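Local coordinates for protein alpha-fucosidase (Bifidobacterium bifidum, PDB 2EAB) that acts as a 1,2-alpha-L-fucosidase, probably releasing terminal fucose from glycans through the glycoside hydrolase family 95 catalytic region held in this chain, at residues V452-R456 with P470-G476; I445-E449 with R530-L534. All coordinates share one frame; numbering follows the deposited sequence.

Contact 1: V452-R456 with P470-G476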
loop_
_atom_site.group_PDB
_atom_site.type_symbol
_atom_site.label_atom_id
_atom_site.label_comp_id
_atom_site.label_asym_id
_atom_site.label_seq_id
_atom_site.Cartn_x
_atom_site.Cartn_y
_atom_site.Cartn_z
ATOM N N VAL A 452 4.913 18.272 -0.421
ATOM C CA VAL A 452 5.481 19.393 0.322
ATOM C C VAL A 452 5.064 20.750 -0.251
ATOM O O VAL A 452 4.548 21.587 0.484
ATOM C CB VAL A 452 7.010 19.265 0.498
ATOM C CG1 VAL A 452 7.579 20.490 1.207
ATOM C CG2 VAL A 452 7.346 17.989 1.273
ATOM N N LYS A 453 5.287 20.972 -1.543
ATOM C CA LYS A 453 4.914 22.255 -2.141
ATOM C C LYS A 453 3.415 22.582 -2.025
ATOM O O LYS A 453 3.070 23.628 -1.482
ATOM C CB LYS A 453 5.420 22.372 -3.581
ATOM C CG LYS A 453 6.929 22.545 -3.679
ATOM C CD LYS A 453 7.369 22.697 -5.119
ATOM C CE LYS A 453 8.869 22.910 -5.207
ATOM N NZ LYS A 453 9.301 23.066 -6.619
ATOM N N PRO A 454 2.521 21.696 -2.509
ATOM C CA PRO A 454 1.099 22.011 -2.308
ATOM C C PRO A 454 0.712 22.047 -0.826
ATOM O O PRO A 454 -0.102 22.878 -0.416
ATOM C CB PRO A 454 0.382 20.880 -3.051
ATOM C CG PRO A 454 1.378 19.761 -3.111
ATOM C CD PRO A 454 2.701 20.438 -3.259
ATOM N N GLY A 455 1.329 21.183 -0.026
ATOM C CA GLY A 455 1.021 21.101 1.396
ATOM C C GLY A 455 1.424 22.329 2.187
ATOM O O GLY A 455 0.844 22.602 3.239
ATOM N N ARG A 456 2.411 23.076 1.697
ATOM C CA ARG A 456 2.788 24.339 2.328
ATOM C C ARG A 456 1.672 25.378 2.184
ATOM O O ARG A 456 1.494 26.226 3.057
ATOM C CB ARG A 456 4.111 24.863 1.764
ATOM C CG ARG A 456 5.327 24.139 2.314
ATOM C CD ARG A 456 6.568 24.498 1.538
ATOM N NE ARG A 456 7.772 23.901 2.103
ATOM C CZ ARG A 456 8.977 23.991 1.547
ATOM N NH1 ARG A 456 9.150 24.664 0.414
ATOM N NH2 ARG A 456 10.017 23.423 2.135
ATOM N N PRO A 470 8.517 29.778 -1.138
ATOM C CA PRO A 470 8.184 28.351 -1.057
ATOM C C PRO A 470 8.700 27.504 -2.221
ATOM O O PRO A 470 8.933 26.306 -2.048
ATOM C CB PRO A 470 6.650 28.347 -1.027
ATOM C CG PRO A 470 6.248 29.644 -1.627
ATOM C CD PRO A 470 7.301 30.612 -1.208
ATOM N N GLU A 471 8.882 28.116 -3.387
ATOM C CA GLU A 471 9.351 27.387 -4.561
ATOM C C GLU A 471 10.803 26.937 -4.413
ATOM O O GLU A 471 11.143 25.799 -4.759
ATOM C CB GLU A 471 9.155 28.226 -5.831
ATOM C CG GLU A 471 9.492 27.507 -7.140
ATOM C CD GLU A 471 8.863 26.124 -7.261
ATOM O OE1 GLU A 471 7.766 25.889 -6.704
ATOM O OE2 GLU A 471 9.475 25.261 -7.927
ATOM N N THR A 472 11.641 27.817 -3.871
ATOM C CA THR A 472 13.076 27.560 -3.759
ATOM C C THR A 472 13.535 27.033 -2.393
ATOM O O THR A 472 14.655 26.545 -2.270
ATOM C CB THR A 472 13.910 28.807 -4.148
ATOM O OG1 THR A 472 13.545 29.915 -3.315
ATOM C CG2 THR A 472 13.686 29.175 -5.614
ATOM N N THR A 473 12.680 27.123 -1.376
ATOM C CA THR A 473 13.013 26.631 -0.033
ATOM C C THR A 473 12.998 25.098 -0.024
ATOM O O THR A 473 11.940 24.493 -0.219
ATOM C CB THR A 473 12.037 27.204 1.026
ATOM O OG1 THR A 473 12.152 28.630 1.045
ATOM C CG2 THR A 473 12.348 26.674 2.421
ATOM N N PRO A 474 14.168 24.457 0.185
ATOM C CA PRO A 474 14.213 22.994 0.107
ATOM C C PRO A 474 13.315 22.310 1.125
ATOM O O PRO A 474 13.022 22.869 2.183
ATOM C CB PRO A 474 15.680 22.663 0.411
ATOM C CG PRO A 474 16.426 23.906 0.080
ATOM C CD PRO A 474 15.500 25.025 0.464
ATOM N N ILE A 475 12.887 21.097 0.793
ATOM C CA ILE A 475 12.200 20.254 1.752
ATOM C C ILE A 475 13.074 20.172 3.000
ATOM O O ILE A 475 14.286 19.916 2.912
ATOM C CB ILE A 475 11.955 18.848 1.186
ATOM C CG1 ILE A 475 11.019 18.918 -0.027
ATOM C CG2 ILE A 475 11.368 17.939 2.262
ATOM C CD1 ILE A 475 10.888 17.619 -0.787
ATOM N N GLY A 476 12.464 20.411 4.156
ATOM C CA GLY A 476 13.198 20.421 5.415
ATOM C C GLY A 476 13.377 21.805 5.996
ATOM O O GLY A 476 13.525 21.956 7.209
HETATM O O HOH W 1 11.973 23.792 -6.368
#

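Contact 2: I445-E449 with R530-L534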
loop_
_atom_site.group_PDB
_atom_site.type_symbol
_atom_site.label_atom_id
_atom_site.label_comp_id
_atom_site.label_asym_id
_atom_site.label_seq_id
_atom_site.Cartn_x
_atom_site.Cartn_y
_atom_site.Cartn_z
ATOM N N ILE A 445 7.938 7.482 -1.718
ATOM C CA ILE A 445 8.819 8.521 -1.198
ATOM C C ILE A 445 8.692 9.784 -2.049
ATOM O O ILE A 445 8.530 10.884 -1.516
ATOM C CB ILE A 445 10.296 8.065 -1.119
ATOM C CG1 ILE A 445 10.413 6.755 -0.330
ATOM C CG2 ILE A 445 11.158 9.157 -0.483
ATOM C CD1 ILE A 445 11.805 6.159 -0.311
ATOM N N GLU A 446 8.750 9.618 -3.367
ATOM C CA GLU A 446 8.574 10.748 -4.271
ATOM C C GLU A 446 7.199 11.408 -4.126
ATOM O O GLU A 446 7.083 12.627 -4.200
ATOM C CB GLU A 446 8.827 10.344 -5.722
ATOM C CG GLU A 446 8.829 11.559 -6.652
ATOM C CD GLU A 446 9.009 11.239 -8.121
ATOM O OE1 GLU A 446 9.440 10.122 -8.464
ATOM O OE2 GLU A 446 8.710 12.129 -8.947
ATOM N N TYR A 447 6.168 10.602 -3.893
ATOM C CA TYR A 447 4.815 11.126 -3.702
ATOM C C TYR A 447 4.728 12.008 -2.458
ATOM O O TYR A 447 4.114 13.074 -2.483
ATOM C CB TYR A 447 3.812 9.976 -3.604
ATOM C CG TYR A 447 2.378 10.443 -3.547
ATOM C CD1 TYR A 447 1.710 10.828 -4.709
ATOM C CD2 TYR A 447 1.696 10.515 -2.333
ATOM C CE1 TYR A 447 0.398 11.268 -4.670
ATOM C CE2 TYR A 447 0.382 10.964 -2.282
ATOM C CZ TYR A 447 -0.261 11.332 -3.454
ATOM O OH TYR A 447 -1.564 11.780 -3.384
ATOM N N VAL A 448 5.341 11.555 -1.369
ATOM C CA VAL A 448 5.296 12.304 -0.121
ATOM C C VAL A 448 6.131 13.581 -0.266
ATOM O O VAL A 448 5.703 14.651 0.159
ATOM C CB VAL A 448 5.710 11.423 1.080
ATOM C CG1 VAL A 448 5.762 12.250 2.362
ATOM C CG2 VAL A 448 4.716 10.273 1.241
ATOM N N GLU A 449 7.294 13.483 -0.915
ATOM C CA GLU A 449 8.049 14.689 -1.288
ATOM C C GLU A 449 7.175 15.622 -2.124
ATOM O O GLU A 449 7.219 16.843 -1.956
ATOM C CB GLU A 449 9.338 14.335 -2.031
ATOM C CG GLU A 449 10.361 13.659 -1.133
ATOM C CD GLU A 449 11.556 13.084 -1.872
ATOM O OE1 GLU A 449 11.411 12.636 -3.030
ATOM O OE2 GLU A 449 12.651 13.038 -1.263
ATOM N N ARG A 530 16.919 12.087 2.513
ATOM C CA ARG A 530 15.564 12.393 2.045
ATOM C C ARG A 530 14.533 12.272 3.155
ATOM O O ARG A 530 13.657 13.132 3.291
ATOM C CB ARG A 530 15.182 11.493 0.873
ATOM C CG ARG A 530 15.980 11.780 -0.376
ATOM C CD ARG A 530 15.768 10.712 -1.407
ATOM N NE ARG A 530 14.455 10.811 -2.040
ATOM C CZ ARG A 530 13.927 9.860 -2.805
ATOM N NH1 ARG A 530 14.588 8.729 -3.017
ATOM N NH2 ARG A 530 12.734 10.030 -3.360
ATOM N N VAL A 531 14.627 11.215 3.956
ATOM C CA VAL A 531 13.640 11.010 5.016
ATOM C C VAL A 531 13.857 12.016 6.140
ATOM O O VAL A 531 12.899 12.505 6.738
ATOM C CB VAL A 531 13.578 9.541 5.534
ATOM C CG1 VAL A 531 13.394 8.571 4.378
ATOM C CG2 VAL A 531 14.816 9.162 6.337
ATOM N N TYR A 532 15.116 12.341 6.420
ATOM C CA TYR A 532 15.409 13.364 7.413
ATOM C C TYR A 532 14.815 14.714 7.016
ATOM O O TYR A 532 14.208 15.389 7.843
ATOM C CB TYR A 532 16.913 13.503 7.681
ATOM C CG TYR A 532 17.212 14.666 8.599
ATOM C CD1 TYR A 532 16.880 14.608 9.950
ATOM C CD2 TYR A 532 17.792 15.838 8.114
ATOM C CE1 TYR A 532 17.120 15.677 10.800
ATOM C CE2 TYR A 532 18.048 16.919 8.964
ATOM C CZ TYR A 532 17.709 16.826 10.304
ATOM O OH TYR A 532 17.943 17.873 11.162
ATOM N N ALA A 533 15.010 15.115 5.762
ATOM C CA ALA A 533 14.465 16.386 5.293
ATOM C C ALA A 533 12.945 16.445 5.499
ATOM O O ALA A 533 12.425 17.428 6.022
ATOM C CB ALA A 533 14.840 16.637 3.833
ATOM N N LEU A 534 12.246 15.382 5.116
ATOM C CA LEU A 534 10.791 15.324 5.292
ATOM C C LEU A 534 10.379 15.389 6.755
ATOM O O LEU A 534 9.458 16.126 7.120
ATOM C CB LEU A 534 10.220 14.060 4.655
ATOM C CG LEU A 534 10.161 14.044 3.126
ATOM C CD1 LEU A 534 9.988 12.627 2.604
ATOM C CD2 LEU A 534 9.046 14.947 2.612
HETATM O O HOH W 2 13.088 14.580 0.900
#

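Contact 1: V452-R456 with P470-G476
Val452 and Ile475, their CA atoms 6.9 Å apart, mark where the first turn of helix 452-463 faces the loop that follows the same helix. The segments belong to the family 95 catalytic region, whose relatives form an (alpha/alpha)6 barrel, and the contact folds this loop back over the start of its own helix. Arg456 does most of the joining: its chain runs extended from CG to NE and brings the edge of its guanidinium, by NH1 and NH2, to the carbonyl oxygens of Thr473 and Pro474. NH1 and NH2 grip Thr473 O end-on, two donors on one oxygen from the same face of its carbonyl plane. The NH1 to Thr473 O bond is the straighter, 2.9 Å with an N-H...O angle of 159°; that from NH2 to Thr473 O is 3.2 Å. NH2 also reaches Pro474 O at 3.1 Å, from above that carbonyl plane. Outside the segments, Glu537 forms a salt bridge with NH2 and accepts from Gly476 N, tying the arginine and the end of the loop to helix 525-546. Val452 CG1 lies against one face of the guanidinium near its rim. The same valine meets Ile475, CG1 to CG1 at 4.0 Å. At the more exposed end, extended Lys453 crosses Glu471, whose chain is bent at chi2 (49°), which turns the carboxylate back to the helix. Lys453 NZ forms a salt bridge with Glu471 OE2 at 2.6 Å, coming from above the carboxylate plane, and donates to a water 2.8 Å away that is hydrogen-bonded to Glu471 O.

Contact 2: I445-E449 with R530-L534
Arg530 and Glu449 join helices 525-546 and 442-450 by a side-on salt bridge, with two nitrogens on two oxygens. Arg530 NH2 donates to Glu449 OE1 at 2.9 Å, and Arg530 NE to Glu449 OE2 at 3.0 Å. Both bonds are nearly straight (173° and 167°) and lie close to the guanidinium plane, yet the carboxylate is turned 41° against it: NH2 meets OE1 from above the carboxylate plane, whereas NE meets OE2 on its syn side. A bend at chi3 swings the arginine's NE and NH2 edge round to the glutamate, and the pairing restrains rotation of both groups. The same NH2 has a second acid, Glu442, two turns before Glu449 on the same helix, so two carboxylates share this nitrogen and would probably stabilise its charge. Ile445 CG2 lies over one face of the guanidinium, 3.4 Å from NH2. A water extends the polar network, donating to Glu449 OE2 at 2.7 Å and to Arg530 O at 2.9 Å, thereby linking the carboxylate to the backbone of helix 525-546. Leu534, one turn after Arg530, supplies the apolar half. Its CD1 touches the aliphatic part of the glutamate at CG (3.9 Å), and also meets Val448 CG1 at 4.2 Å; CD2 rests against the backbone near Glu449. The segment axes approach to 11.1 Å and run in the same general direction, the gap being bridged mainly by the long side chains of Arg530 and Glu449. Neighbouring helices running the same way are consistent with one layer of the (alpha/alpha)6 barrel of family 95 catalytic domains.

Contacts 1 and 2 adjoin, their centres about 11 Å apart, and both segments of contact 1 fall in the part of the chain between the two segments of contact 2. Helices 442-450 and 452-463 follow each other directly, and helix 525-546, which supplies 530-534 to contact 2, also packs against contact 1. Leu534 joins them: its CD2 lies 3.7 Å from Val452 CG2 and 3.8 Å from Ile475 CG2. Ile475 CD1 also reaches Glu449 CB, at 3.8 Å. Contact 1 sits away from the annotated sites; in contact 2 helix 442-450 passes nearer one, the side chain of Glu446, on its margin, being about 10 Å from a bound calcium ion.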